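Local coordinates for metallo-beta-lactamase domain-containing protein (PDB 3H3E), which binds zinc in a metallo-beta-lactamase fold and is probably a metal-dependent enzyme, possibly a transferase, whose substrate is not established, at residues 62-67 with 85-90; 129-134 with 167-172; 218-223 with 244-249. The protein carries 2 engineered substitutions. All coordinates share one frame; numbering follows the deposited sequence.

Contact 1. Residues 62-67 with 85-90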
loop_
_atom_site.group_PDB
_atom_site.type_symbol
_atom_site.label_atom_id
_atom_site.label_comp_id
_atom_site.label_asym_id
_atom_site.label_seq_id
_atom_site.Cartn_x
_atom_site.Cartn_y
_atom_site.Cartn_z
ATOM N N PRO A 62 -12.331 -11.454 1.720
ATOM C CA PRO A 62 -12.218 -12.351 0.579
ATOM C C PRO A 62 -11.054 -13.314 0.761
ATOM O O PRO A 62 -10.246 -13.194 1.679
ATOM C CB PRO A 62 -11.919 -11.400 -0.581
ATOM C CG PRO A 62 -11.721 -10.014 0.051
ATOM C CD PRO A 62 -11.571 -10.218 1.504
ATOM N N LYS A 63 -10.979 -14.273 -0.140
ATOM C CA LYS A 63 -9.947 -15.276 -0.097
ATOM C C LYS A 63 -8.566 -14.656 -0.256
ATOM O O LYS A 63 -7.609 -15.087 0.392
ATOM C CB LYS A 63 -10.197 -16.292 -1.211
ATOM C CG LYS A 63 -9.092 -17.289 -1.388
ATOM C CD LYS A 63 -9.328 -18.119 -2.634
ATOM C CE LYS A 63 -9.839 -17.260 -3.773
ATOM N NZ LYS A 63 -9.536 -17.907 -5.073
ATOM N N ASP A 64 -8.462 -13.656 -1.131
ATOM C CA ASP A 64 -7.158 -13.147 -1.560
ATOM C C ASP A 64 -6.706 -11.936 -0.777
ATOM O O ASP A 64 -7.383 -10.909 -0.734
ATOM C CB ASP A 64 -7.155 -12.806 -3.055
ATOM C CG ASP A 64 -7.254 -14.033 -3.943
ATOM O OD1 ASP A 64 -6.375 -14.917 -3.876
ATOM O OD2 ASP A 64 -8.205 -14.105 -4.736
ATOM N N VAL A 65 -5.539 -12.065 -0.166
ATOM C CA VAL A 65 -4.917 -10.958 0.540
ATOM C C VAL A 65 -3.582 -10.631 -0.115
ATOM O O VAL A 65 -2.741 -11.511 -0.281
ATOM C CB VAL A 65 -4.679 -11.323 2.003
ATOM C CG1 VAL A 65 -4.072 -10.139 2.753
ATOM C CG2 VAL A 65 -5.986 -11.812 2.633
ATOM N N LEU A 66 -3.403 -9.372 -0.504
ATOM C CA LEU A 66 -2.176 -8.932 -1.152
ATOM C C LEU A 66 -1.337 -8.165 -0.166
ATOM O O LEU A 66 -1.861 -7.363 0.595
ATOM C CB LEU A 66 -2.486 -8.021 -2.330
ATOM C CG LEU A 66 -3.702 -8.389 -3.153
ATOM C CD1 LEU A 66 -3.903 -7.336 -4.196
ATOM C CD2 LEU A 66 -3.529 -9.756 -3.790
ATOM N N ILE A 67 -0.032 -8.392 -0.199
ATOM C CA ILE A 67 0.871 -7.744 0.734
ATOM C C ILE A 67 1.801 -6.793 0.002
ATOM O O ILE A 67 2.594 -7.222 -0.837
ATOM C CB ILE A 67 1.706 -8.773 1.478
ATOM C CG1 ILE A 67 0.799 -9.666 2.320
ATOM C CG2 ILE A 67 2.690 -8.078 2.371
ATOM C CD1 ILE A 67 -0.004 -8.903 3.361
ATOM N N ARG A 85 -5.210 -16.871 0.620
ATOM C CA ARG A 85 -4.166 -16.967 -0.376
ATOM C C ARG A 85 -3.413 -15.649 -0.337
ATOM O O ARG A 85 -3.940 -14.604 -0.714
ATOM C CB ARG A 85 -4.807 -17.147 -1.732
ATOM C CG ARG A 85 -3.863 -17.433 -2.849
ATOM C CD ARG A 85 -4.635 -17.263 -4.104
ATOM N NE ARG A 85 -4.113 -18.060 -5.197
ATOM C CZ ARG A 85 -4.652 -18.073 -6.406
ATOM N NH1 ARG A 85 -5.730 -17.330 -6.658
ATOM N NH2 ARG A 85 -4.113 -18.824 -7.355
ATOM N N VAL A 86 -2.185 -15.693 0.156
ATOM C CA VAL A 86 -1.428 -14.477 0.407
ATOM C C VAL A 86 -0.456 -14.220 -0.715
ATOM O O VAL A 86 0.451 -15.016 -0.950
ATOM C CB VAL A 86 -0.634 -14.564 1.708
ATOM C CG1 VAL A 86 0.173 -13.297 1.888
ATOM C CG2 VAL A 86 -1.565 -14.806 2.880
ATOM N N TRP A 87 -0.665 -13.105 -1.411
ATOM C CA TRP A 87 0.167 -12.728 -2.541
ATOM C C TRP A 87 1.289 -11.838 -2.067
ATOM O O TRP A 87 1.054 -10.678 -1.751
ATOM C CB TRP A 87 -0.659 -11.948 -3.545
ATOM C CG TRP A 87 -1.764 -12.724 -4.156
ATOM C CD1 TRP A 87 -2.861 -13.194 -3.528
ATOM C CD2 TRP A 87 -1.889 -13.104 -5.530
ATOM N NE1 TRP A 87 -3.668 -13.859 -4.415
ATOM C CE2 TRP A 87 -3.093 -13.810 -5.658
ATOM C CE3 TRP A 87 -1.092 -12.922 -6.663
ATOM C CZ2 TRP A 87 -3.531 -14.337 -6.875
ATOM C CZ3 TRP A 87 -1.529 -13.450 -7.877
ATOM C CH2 TRP A 87 -2.735 -14.148 -7.967
ATOM N N LEU A 88 2.501 -12.381 -2.019
ATOM C CA LEU A 88 3.661 -11.617 -1.609
ATOM C C LEU A 88 4.852 -11.863 -2.526
ATOM O O LEU A 88 4.926 -12.889 -3.200
ATOM C CB LEU A 88 4.039 -11.955 -0.169
ATOM C CG LEU A 88 4.506 -13.375 0.153
ATOM C CD1 LEU A 88 5.268 -13.380 1.452
ATOM C CD2 LEU A 88 3.336 -14.339 0.218
ATOM N N ARG A 89 5.779 -10.909 -2.554
ATOM C CA ARG A 89 7.038 -11.084 -3.256
ATOM C C ARG A 89 7.995 -11.975 -2.451
ATOM O O ARG A 89 8.077 -11.859 -1.236
ATOM C CB ARG A 89 7.698 -9.737 -3.528
ATOM C CG ARG A 89 6.911 -8.826 -4.434
ATOM C CD ARG A 89 7.816 -7.962 -5.310
ATOM N NE ARG A 89 7.827 -8.451 -6.684
ATOM C CZ ARG A 89 8.921 -8.805 -7.340
ATOM N NH1 ARG A 89 10.112 -8.707 -6.768
ATOM N NH2 ARG A 89 8.823 -9.242 -8.577
ATOM N N LYS A 90 8.728 -12.849 -3.136
ATOM C CA LYS A 90 9.682 -13.718 -2.458
ATOM C C LYS A 90 10.506 -12.950 -1.437
ATOM O O LYS A 90 10.781 -13.453 -0.358
ATOM C CB LYS A 90 10.600 -14.442 -3.452
ATOM C CG LYS A 90 9.955 -15.642 -4.145
ATOM C CD LYS A 90 10.971 -16.445 -4.965
ATOM C CE LYS A 90 10.605 -17.940 -5.053
ATOM N NZ LYS A 90 10.604 -18.669 -3.729
HETATM O O HOH W 1 5.317 -8.377 -1.025
#
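Asp64 reaches across to Trp87, whose indole NE1 donates to Asp64 OD1 over 3.0 Å in a nearly straight bond (170° at the hydrogen). The oxygen lies in the plane of the indole, yet the N-H comes down on the carboxylate from above its plane, the two planes standing 74° apart. Asp64 OD1 also makes a long salt bridge, 3.7 Å, to Arg85 NH1; the Asp64 and Arg85 side chains run side by side, pointing the same way. Arg85 also takes Trp87 CZ2 against one face of its guanidinium, while Lys63 NZ stands 4.2 Å from Arg85 NH1, so the carboxylate probably offsets some of this gathered positive charge.

The backbones pair in parallel. Val65 is gripped twice, its N donating to Arg85 O and its O accepting from Trp87 N at 2.9 Å; Arg85 N gives to Lys63 O before this pair, and Ile67 N to Trp87 O after it. These strands are the two ends of a beta-alpha-beta unit with helix 72-75 between them, and Ile67 leads toward the zinc ligands His69 and His71. Asp64 and Leu66 bond on to Leu41 of strand 40-42, Val86 to strand 115-119. Farther along, a water donates to Ile67 O and accepts from Arg89 N, and Gln164 NE2 is a further partner of that carbonyl.

Leu66, its CG anti to the carbonyl carbon (chi1 -38°), lays CD2 over the five-membered ring of Trp87 in a CH-pi contact, 3.8 Å from the centroid. Val86 CG1 meets Ile67 CG1 at 3.7 Å.

Contact 2. Residues 129-134 with 167-172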
loop_
_atom_site.group_PDB
_atom_site.type_symbol
_atom_site.label_atom_id
_atom_site.label_comp_id
_atom_site.label_asym_id
_atom_site.label_seq_id
_atom_site.Cartn_x
_atom_site.Cartn_y
_atom_site.Cartn_z
ATOM N N ASN A 129 -9.008 -7.147 -14.520
ATOM C CA ASN A 129 -8.711 -5.731 -14.476
ATOM C C ASN A 129 -7.904 -5.335 -13.253
ATOM O O ASN A 129 -7.734 -4.155 -12.973
ATOM C CB ASN A 129 -10.008 -4.921 -14.585
ATOM C CG ASN A 129 -10.700 -5.107 -15.937
ATOM O OD1 ASN A 129 -10.121 -4.822 -16.997
ATOM N ND2 ASN A 129 -11.941 -5.593 -15.906
HETATM N N MSE A 130 -7.396 -6.330 -12.533
HETATM C CA MSE A 130 -6.548 -6.080 -11.378
HETATM C C MSE A 130 -5.149 -6.633 -11.627
HETATM O O MSE A 130 -4.997 -7.734 -12.156
HETATM C CB MSE A 130 -7.166 -6.679 -10.107
HETATM C CG MSE A 130 -8.343 -5.868 -9.553
HETATM SE SE MSE A 130 -8.870 -6.327 -7.896
HETATM C CE MSE A 130 -9.344 -8.017 -8.231
ATOM N N PHE A 131 -4.137 -5.850 -11.253
ATOM C CA PHE A 131 -2.738 -6.194 -11.481
ATOM C C PHE A 131 -1.866 -5.800 -10.298
ATOM O O PHE A 131 -2.082 -4.774 -9.673
ATOM C CB PHE A 131 -2.184 -5.424 -12.687
ATOM C CG PHE A 131 -2.943 -5.633 -13.942
ATOM C CD1 PHE A 131 -4.019 -4.822 -14.254
ATOM C CD2 PHE A 131 -2.572 -6.625 -14.832
ATOM C CE1 PHE A 131 -4.718 -5.007 -15.419
ATOM C CE2 PHE A 131 -3.272 -6.816 -15.992
ATOM C CZ PHE A 131 -4.350 -6.006 -16.290
ATOM N N LEU A 132 -0.834 -6.587 -10.042
ATOM C CA LEU A 132 0.186 -6.197 -9.093
ATOM C C LEU A 132 1.412 -5.782 -9.861
ATOM O O LEU A 132 1.865 -6.507 -10.747
ATOM C CB LEU A 132 0.562 -7.368 -8.203
ATOM C CG LEU A 132 -0.329 -7.601 -7.003
ATOM C CD1 LEU A 132 -0.008 -8.961 -6.419
ATOM C CD2 LEU A 132 -0.118 -6.485 -5.989
ATOM N N LEU A 133 1.955 -4.624 -9.508
ATOM C CA LEU A 133 3.197 -4.160 -10.085
ATOM C C LEU A 133 4.326 -4.253 -9.078
ATOM O O LEU A 133 4.177 -3.847 -7.930
ATOM C CB LEU A 133 3.048 -2.734 -10.607
ATOM C CG LEU A 133 2.573 -2.751 -12.059
ATOM C CD1 LEU A 133 1.117 -3.151 -12.092
ATOM C CD2 LEU A 133 2.795 -1.409 -12.701
ATOM N N GLY A 134 5.456 -4.787 -9.523
ATOM C CA GLY A 134 6.573 -5.071 -8.644
ATOM C C GLY A 134 7.328 -3.825 -8.253
ATOM O O GLY A 134 6.884 -2.712 -8.533
ATOM N N VAL A 167 -3.000 -2.234 -9.047
ATOM C CA VAL A 167 -3.637 -1.380 -10.037
ATOM C C VAL A 167 -4.957 -2.022 -10.458
ATOM O O VAL A 167 -5.004 -3.174 -10.887
ATOM C CB VAL A 167 -2.737 -1.153 -11.261
ATOM C CG1 VAL A 167 -3.398 -0.206 -12.253
ATOM C CG2 VAL A 167 -1.417 -0.603 -10.823
ATOM N N VAL A 168 -6.029 -1.263 -10.297
ATOM C CA VAL A 168 -7.350 -1.690 -10.701
ATOM C C VAL A 168 -7.740 -0.850 -11.902
ATOM O O VAL A 168 -7.760 0.381 -11.830
ATOM C CB VAL A 168 -8.393 -1.431 -9.601
ATOM C CG1 VAL A 168 -9.745 -2.029 -9.993
ATOM C CG2 VAL A 168 -7.907 -1.955 -8.244
ATOM N N ARG A 169 -8.049 -1.530 -13.001
ATOM C CA ARG A 169 -8.401 -0.880 -14.253
ATOM C C ARG A 169 -9.912 -0.675 -14.306
ATOM O O ARG A 169 -10.690 -1.627 -14.297
ATOM C CB ARG A 169 -7.884 -1.708 -15.429
ATOM C CG ARG A 169 -8.126 -1.124 -16.795
ATOM C CD ARG A 169 -7.885 -2.199 -17.833
ATOM N NE ARG A 169 -6.538 -2.167 -18.392
ATOM C CZ ARG A 169 -5.853 -3.249 -18.754
ATOM N NH1 ARG A 169 -6.390 -4.452 -18.571
ATOM N NH2 ARG A 169 -4.628 -3.130 -19.277
ATOM N N THR A 170 -10.297 0.594 -14.344
ATOM C CA THR A 170 -11.670 1.066 -14.226
ATOM C C THR A 170 -12.039 1.751 -15.547
ATOM O O THR A 170 -11.146 2.187 -16.285
ATOM C CB THR A 170 -11.740 2.049 -13.023
ATOM O OG1 THR A 170 -12.141 1.332 -11.861
ATOM C CG2 THR A 170 -12.680 3.214 -13.245
ATOM N N LYS A 171 -13.327 1.835 -15.875
ATOM C CA LYS A 171 -13.708 2.482 -17.131
ATOM C C LYS A 171 -13.323 3.970 -17.113
ATOM O O LYS A 171 -13.143 4.595 -18.162
ATOM C CB LYS A 171 -15.194 2.277 -17.442
ATOM C CG LYS A 171 -16.128 3.094 -16.581
ATOM C CD LYS A 171 -17.584 2.851 -16.945
ATOM C CE LYS A 171 -18.114 1.580 -16.302
ATOM N NZ LYS A 171 -19.607 1.531 -16.314
ATOM N N GLU A 172 -13.155 4.505 -15.905
ATOM C CA GLU A 172 -12.808 5.908 -15.674
ATOM C C GLU A 172 -11.296 6.155 -15.608
ATOM O O GLU A 172 -10.843 7.298 -15.493
ATOM C CB GLU A 172 -13.425 6.367 -14.351
ATOM C CG GLU A 172 -14.924 6.160 -14.245
ATOM C CD GLU A 172 -15.697 7.332 -14.802
ATOM O OE1 GLU A 172 -15.144 8.454 -14.801
ATOM O OE2 GLU A 172 -16.852 7.132 -15.237
#
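Phe131 has its CG anti to the carbonyl carbon (chi1 -57°), and Arg169 starts with CG anti to the backbone N (chi1 -177°) before bending at chi3, and together these torsions bring the arginine head to the rim of the phenyl ring. Arg169 NH1 lies 3.4 Å from Phe131 CZ, near the ring plane, while Phe131 CE1 sits over one face of the guanidinium, toward its rim. The planes stand 78° apart, so the ring meets the cation by its edge and not by its pi face. Asn129 crosses the arginine at about a right angle, with OD1 3.5 Å from Arg169 CD.

Phe131 and Val167 form an antiparallel hydrogen-bonded pair: Phe131 N gives to Val167 O, and Val167 N returns a bond of 2.8 Å to Phe131 O. Arg169 N adds a third bond, to Asn129 O. These are neighbouring strands of the mixed sheet that runs from strand 123-127 to strand 253-254, one half of the alpha-beta/beta-alpha sandwich of the metallo-beta-lactamase fold. Strand 123-127 flanks Phe131 and strand 173-178 flanks Val167, while Phe196 meets Phe131 edge-to-face.

Val167 CG2 packs on Leu133 CD1 at 3.8 Å, on the face that also carries Phe131. On the reverse face the selenomethionine Met130 runs beside Val168, CG lying 4.1 Å from Val168 CG1.

Contact 3. Residues 218-223 with 244-249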
loop_
_atom_site.group_PDB
_atom_site.type_symbol
_atom_site.label_atom_id
_atom_site.label_comp_id
_atom_site.label_asym_id
_atom_site.label_seq_id
_atom_site.Cartn_x
_atom_site.Cartn_y
_atom_site.Cartn_z
ATOM N N GLU A 218 7.119 18.446 -3.110
ATOM C CA GLU A 218 6.551 19.244 -4.195
ATOM C C GLU A 218 6.829 18.607 -5.550
ATOM O O GLU A 218 5.967 18.570 -6.418
ATOM C CB GLU A 218 7.093 20.666 -4.137
ATOM C CG GLU A 218 6.780 21.355 -2.821
ATOM C CD GLU A 218 7.154 22.819 -2.810
ATOM O OE1 GLU A 218 7.689 23.299 -3.834
ATOM O OE2 GLU A 218 6.905 23.486 -1.776
ATOM N N LYS A 219 8.044 18.104 -5.710
ATOM C CA LYS A 219 8.431 17.380 -6.900
ATOM C C LYS A 219 7.468 16.197 -7.137
ATOM O O LYS A 219 7.176 15.823 -8.280
ATOM C CB LYS A 219 9.864 16.878 -6.713
ATOM C CG LYS A 219 10.825 17.189 -7.854
ATOM C CD LYS A 219 10.493 16.414 -9.132
ATOM C CE LYS A 219 11.196 17.023 -10.361
ATOM N NZ LYS A 219 10.574 18.306 -10.838
ATOM N N ILE A 220 6.979 15.609 -6.045
ATOM C CA ILE A 220 6.080 14.465 -6.125
ATOM C C ILE A 220 4.689 14.920 -6.537
ATOM O O ILE A 220 4.103 14.367 -7.473
ATOM C CB ILE A 220 6.036 13.697 -4.790
ATOM C CG1 ILE A 220 7.257 12.786 -4.675
ATOM C CG2 ILE A 220 4.757 12.873 -4.653
ATOM C CD1 ILE A 220 7.471 12.248 -3.285
ATOM N N VAL A 221 4.176 15.944 -5.857
ATOM C CA VAL A 221 2.896 16.527 -6.233
ATOM C C VAL A 221 2.909 16.946 -7.697
ATOM O O VAL A 221 1.919 16.782 -8.410
ATOM C CB VAL A 221 2.574 17.745 -5.399
ATOM C CG1 VAL A 221 1.262 18.347 -5.858
ATOM C CG2 VAL A 221 2.510 17.365 -3.920
ATOM N N LYS A 222 4.041 17.481 -8.138
ATOM C CA LYS A 222 4.235 17.859 -9.529
ATOM C C LYS A 222 4.004 16.658 -10.440
ATOM O O LYS A 222 3.346 16.791 -11.471
ATOM C CB LYS A 222 5.633 18.447 -9.728
ATOM C CG LYS A 222 5.939 18.971 -11.121
ATOM C CD LYS A 222 7.459 19.061 -11.352
ATOM C CE LYS A 222 7.839 19.682 -12.709
ATOM N NZ LYS A 222 7.962 21.185 -12.671
ATOM N N ALA A 223 4.511 15.485 -10.052
ATOM C CA ALA A 223 4.313 14.266 -10.854
ATOM C C ALA A 223 2.849 13.852 -10.906
ATOM O O ALA A 223 2.349 13.467 -11.958
ATOM C CB ALA A 223 5.162 13.110 -10.335
ATOM N N ASP A 244 -0.699 18.673 3.529
ATOM C CA ASP A 244 -0.945 20.108 3.392
ATOM C C ASP A 244 -0.406 20.603 2.061
ATOM O O ASP A 244 -1.039 21.416 1.389
ATOM C CB ASP A 244 -0.321 20.909 4.547
ATOM C CG ASP A 244 -1.156 20.868 5.825
ATOM O OD1 ASP A 244 -2.261 20.277 5.820
ATOM O OD2 ASP A 244 -0.695 21.432 6.840
ATOM N N ILE A 245 0.768 20.110 1.676
ATOM C CA ILE A 245 1.349 20.468 0.381
ATOM C C ILE A 245 0.490 19.962 -0.782
ATOM O O ILE A 245 0.252 20.698 -1.741
ATOM C CB ILE A 245 2.792 19.952 0.238
ATOM C CG1 ILE A 245 3.715 20.693 1.216
ATOM C CG2 ILE A 245 3.269 20.095 -1.196
ATOM C CD1 ILE A 245 5.125 20.141 1.275
ATOM N N PHE A 246 0.019 18.717 -0.688
ATOM C CA PHE A 246 -0.937 18.183 -1.662
ATOM C C PHE A 246 -2.156 19.095 -1.751
ATOM O O PHE A 246 -2.563 19.477 -2.839
ATOM C CB PHE A 246 -1.389 16.754 -1.314
ATOM C CG PHE A 246 -0.584 15.662 -1.976
ATOM C CD1 PHE A 246 -1.037 15.052 -3.133
ATOM C CD2 PHE A 246 0.609 15.217 -1.420
ATOM C CE1 PHE A 246 -0.301 14.034 -3.743
ATOM C CE2 PHE A 246 1.348 14.201 -2.022
ATOM C CZ PHE A 246 0.890 13.613 -3.183
ATOM N N LYS A 247 -2.743 19.451 -0.613
ATOM C CA LYS A 247 -3.948 20.286 -0.633
ATOM C C LYS A 247 -3.737 21.644 -1.318
ATOM O O LYS A 247 -4.661 22.180 -1.934
ATOM C CB LYS A 247 -4.548 20.472 0.768
ATOM C CG LYS A 247 -5.057 19.180 1.428
ATOM C CD LYS A 247 -6.219 19.456 2.386
ATOM C CE LYS A 247 -6.669 18.216 3.175
ATOM N NZ LYS A 247 -6.194 18.219 4.601
ATOM N N ARG A 248 -2.524 22.187 -1.237
ATOM C CA ARG A 248 -2.272 23.525 -1.770
ATOM C C ARG A 248 -1.648 23.541 -3.164
ATOM O O ARG A 248 -1.568 24.597 -3.786
ATOM C CB ARG A 248 -1.420 24.367 -0.802
ATOM C CG ARG A 248 0.078 24.276 -1.055
ATOM C CD ARG A 248 0.838 25.515 -0.584
ATOM N NE ARG A 248 2.283 25.341 -0.746
ATOM C CZ ARG A 248 3.142 25.159 0.258
ATOM N NH1 ARG A 248 2.710 25.142 1.515
ATOM N NH2 ARG A 248 4.437 25.002 0.006
ATOM N N GLU A 249 -1.205 22.390 -3.661
ATOM C CA GLU A 249 -0.523 22.355 -4.956
ATOM C C GLU A 249 -1.072 21.327 -5.944
ATOM O O GLU A 249 -0.861 21.432 -7.151
ATOM C CB GLU A 249 0.972 22.151 -4.755
ATOM C CG GLU A 249 1.650 23.360 -4.144
ATOM C CD GLU A 249 3.147 23.208 -4.077
ATOM O OE1 GLU A 249 3.661 22.221 -4.644
ATOM O OE2 GLU A 249 3.809 24.072 -3.460
#
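The helical segments 218-223 and 244-249 pack with their axes 9.9 Å apart at closest approach, their N-to-C directions 47° apart, and Val221 and Phe246 bring the backbones nearest, 6.2 Å between their CA atoms. Val221 carries the apolar contact. Its CG2, anti to the carbonyl carbon, stands over the centre of the Phe246 ring, 3.9 Å from the centroid and 13° off the ring normal, a CH-pi contact with the methyl full on the pi face. Val221 CG2 also meets Ile245 CG2 at 3.9 Å, so it touches both ring and branch, while Val221 CG1 rests on the backbone of Glu249, 3.8 Å from Glu249 C. Ile220 CG2 approaches Phe246 CZ obliquely at 4.2 Å. Phe224, further along helix 214-226, meets Phe246 edge-to-face.

Along one margin the contact turns polar. The extended chain of Glu218 crosses Ile245 at about a right angle, its CG touching Ile245 CG2, and carries the carboxylate on to Arg248. Glu218 OE2 lies near the guanidinium plane and forms a salt bridge of 3.4 Å to Arg248 NH2, although carboxylate and guanidinium planes are 85° apart. Arg248 NE gives a weak bond to Glu249 OE2 within its own helix. Asn225 ND2 reaches Glu249 O, a further tie between the helix ends.

Two acids therefore share one arginine, with Glu218 OE2 and Glu249 OE2 only 3.6 Å apart. The guanidinium probably offsets the repulsion between them, but Arg248 is poorly ordered and no hydrogen bond joins the two segments, which implies that apolar packing around Val221 carries most of the contact and the charged network lends its margin a looser electrostatic tie.

How the contacts relate
From the N terminus, contact 1 comes first, closing the loop between 62-67 and 85-90 that holds helix 72-75 and the zinc ligands His69 and His71. Contact 2 follows, joining 129-134 to 167-172 across a longer excursion that includes strands 147-150 and 155-157. Contact 3 comes last, bringing helix 240-249 back to helix 214-226 around strand 231-235. The three are in series; none nests in or crosses another. Contacts 1 and 2 belong to different sheets that touch where Trp87 and Leu66 pack on Leu132, whereas contact 3 lies across the chain's centre from contact 1, their centres about 32 Å apart.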